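Local structure of endoglucanase (Thermotoga maritima, 1VHO) at residues M5-L10 / L180-E185. The protein probably acts as a metal-dependent aminopeptidase of the M42 family, using two divalent cations per subunit. Sequence-based numbering, arbitrary orientation.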
loop_
_atom_site.group_PDB
_atom_site.type_symbol
_atom_site.label_atom_id
_atom_site.label_comp_id
_atom_site.label_asym_id
_atom_site.label_seq_id
_atom_site.Cartn_x
_atom_site.Cartn_y
_atom_site.Cartn_z
HETATM N N MSE A 5 -15.252 -10.140 -3.335
HETATM C CA MSE A 5 -16.330 -9.279 -2.824
HETATM C C MSE A 5 -16.358 -7.997 -3.644
HETATM O O MSE A 5 -15.755 -7.887 -4.695
HETATM C CB MSE A 5 -16.156 -9.005 -1.334
HETATM C CG MSE A 5 -15.199 -7.912 -0.922
HETATM SE SE MSE A 5 -14.506 -8.106 0.862
HETATM C CE MSE A 5 -13.003 -9.238 0.512
ATOM N N GLU A 6 -17.142 -7.023 -3.217
ATOM C CA GLU A 6 -17.193 -5.734 -3.889
ATOM C C GLU A 6 -15.827 -5.048 -3.668
ATOM O O GLU A 6 -15.265 -5.117 -2.562
ATOM C CB GLU A 6 -18.275 -4.854 -3.268
ATOM C CG GLU A 6 -19.680 -5.404 -3.485
ATOM C CD GLU A 6 -20.326 -4.627 -4.631
ATOM O OE1 GLU A 6 -20.199 -5.077 -5.789
ATOM O OE2 GLU A 6 -20.920 -3.572 -4.306
ATOM N N THR A 7 -15.398 -4.302 -4.663
ATOM C CA THR A 7 -14.103 -3.620 -4.596
ATOM C C THR A 7 -14.044 -2.621 -3.457
ATOM O O THR A 7 -13.031 -2.658 -2.737
ATOM C CB THR A 7 -13.784 -2.915 -5.935
ATOM O OG1 THR A 7 -13.795 -3.997 -6.894
ATOM C CG2 THR A 7 -12.393 -2.275 -5.839
ATOM N N GLY A 8 -15.143 -1.914 -3.249
ATOM C CA GLY A 8 -15.173 -0.928 -2.144
ATOM C C GLY A 8 -15.008 -1.613 -0.815
ATOM O O GLY A 8 -14.226 -1.158 0.073
ATOM N N LYS A 9 -15.721 -2.710 -0.606
ATOM C CA LYS A 9 -15.604 -3.452 0.659
ATOM C C LYS A 9 -14.209 -4.049 0.853
ATOM O O LYS A 9 -13.724 -4.067 1.983
ATOM C CB LYS A 9 -16.647 -4.559 0.776
ATOM C CG LYS A 9 -16.584 -5.338 2.089
ATOM C CD LYS A 9 -16.750 -4.413 3.299
ATOM C CE LYS A 9 -17.556 -5.118 4.405
ATOM N NZ LYS A 9 -16.625 -5.649 5.462
ATOM N N LEU A 10 -13.588 -4.575 -0.200
ATOM C CA LEU A 10 -12.245 -5.143 -0.117
ATOM C C LEU A 10 -11.257 -4.045 0.321
ATOM O O LEU A 10 -10.352 -4.294 1.117
ATOM C CB LEU A 10 -11.788 -5.689 -1.480
ATOM C CG LEU A 10 -10.309 -6.072 -1.648
ATOM C CD1 LEU A 10 -9.913 -7.238 -0.780
ATOM C CD2 LEU A 10 -10.071 -6.432 -3.137
ATOM N N LEU A 180 -4.102 -5.777 -6.965
ATOM C CA LEU A 180 -3.497 -7.088 -7.261
ATOM C C LEU A 180 -4.395 -8.245 -6.873
ATOM O O LEU A 180 -4.381 -9.294 -7.568
ATOM C CB LEU A 180 -2.087 -7.158 -6.667
ATOM C CG LEU A 180 -1.126 -6.063 -7.215
ATOM C CD1 LEU A 180 0.295 -6.392 -6.771
ATOM C CD2 LEU A 180 -1.190 -6.046 -8.759
ATOM N N VAL A 181 -5.169 -8.066 -5.795
ATOM C CA VAL A 181 -6.125 -9.157 -5.426
ATOM C C VAL A 181 -7.162 -9.286 -6.547
ATOM O O VAL A 181 -7.470 -10.431 -6.989
ATOM C CB VAL A 181 -6.821 -8.817 -4.092
ATOM C CG1 VAL A 181 -8.027 -9.753 -3.862
ATOM C CG2 VAL A 181 -5.816 -8.996 -2.942
ATOM N N LYS A 182 -7.660 -8.152 -7.031
ATOM C CA LYS A 182 -8.676 -8.165 -8.116
ATOM C C LYS A 182 -8.083 -8.720 -9.411
ATOM O O LYS A 182 -8.792 -9.399 -10.182
ATOM C CB LYS A 182 -9.292 -6.788 -8.312
ATOM C CG LYS A 182 -10.166 -6.302 -7.139
ATOM C CD LYS A 182 -11.394 -7.178 -6.893
ATOM C CE LYS A 182 -12.477 -6.957 -7.921
ATOM N NZ LYS A 182 -13.699 -7.738 -7.625
ATOM N N VAL A 183 -6.819 -8.432 -9.712
ATOM C CA VAL A 183 -6.234 -9.021 -10.941
ATOM C C VAL A 183 -6.349 -10.558 -10.896
ATOM O O VAL A 183 -6.695 -11.215 -11.878
ATOM C CB VAL A 183 -4.738 -8.679 -11.040
ATOM C CG1 VAL A 183 -4.038 -9.445 -12.173
ATOM C CG2 VAL A 183 -4.551 -7.183 -11.274
ATOM N N LEU A 184 -5.976 -11.157 -9.754
ATOM C CA LEU A 184 -6.044 -12.626 -9.638
ATOM C C LEU A 184 -7.465 -13.109 -9.810
ATOM O O LEU A 184 -7.722 -14.093 -10.532
ATOM C CB LEU A 184 -5.426 -13.073 -8.310
ATOM C CG LEU A 184 -3.899 -12.879 -8.221
ATOM C CD1 LEU A 184 -3.421 -13.093 -6.796
ATOM C CD2 LEU A 184 -3.163 -13.876 -9.125
ATOM N N GLU A 185 -8.441 -12.400 -9.244
ATOM C CA GLU A 185 -9.831 -12.771 -9.412
ATOM C C GLU A 185 -10.219 -12.724 -10.881
ATOM O O GLU A 185 -10.795 -13.688 -11.397
ATOM C CB GLU A 185 -10.764 -11.908 -8.563
ATOM C CG GLU A 185 -12.221 -12.310 -8.750
ATOM C CD GLU A 185 -13.191 -11.234 -8.340
ATOM O OE1 GLU A 185 -14.337 -11.258 -8.854
ATOM O OE2 GLU A 185 -12.820 -10.344 -7.570
#
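K182 reaches from helix 171-187 to the first turn of helix 7-16, crossing T7 at a slant and running beside L10. CG is anti to the carbonyl carbon (chi1 -68°), and bends at chi2 and chi3 carry the amine to the start of the other helix. K182 CE comes 3.4 Å from T7 OG1. K182 NZ lies 3.6 Å from M5 O, too long for a bond. The charge is met within its own helix: K182 NZ forms a hydrogen-bonded salt bridge with E185 OE2 at 2.8 Å, on the syn side and 24° out of the carboxylate plane. The T7 hydroxyl has its own partner, a hydrogen bond with E321 on helix 317-333.

The contact joins two helices of the alpha/beta catalytic domain typical of M42 peptidases. Helix 171-187 packs on the central mixed sheet through L180, V183 and L184, and the N-terminal helix lies against its other side. E6 holds the N-cap position of that helix.

One turn further on, L10 carries the apolar part. Its CG is anti to the backbone N (chi1 168°), and chi2 then brings CD2 up to helix 171-187. L10 CD2 lies 4.0 Å from V181 CG1 and equally far from K182 CG. The L10 and K182 side chains lie antiparallel, each reaching for the other's helix. Replacing K182 by alanine is likely to leave the E185 carboxylate without its charged mate and to open a gap beside T7 and the CD2 methyl of L10. L10 also touches Y30 of helix 25-35, and V181 reaches V34 and I35 there.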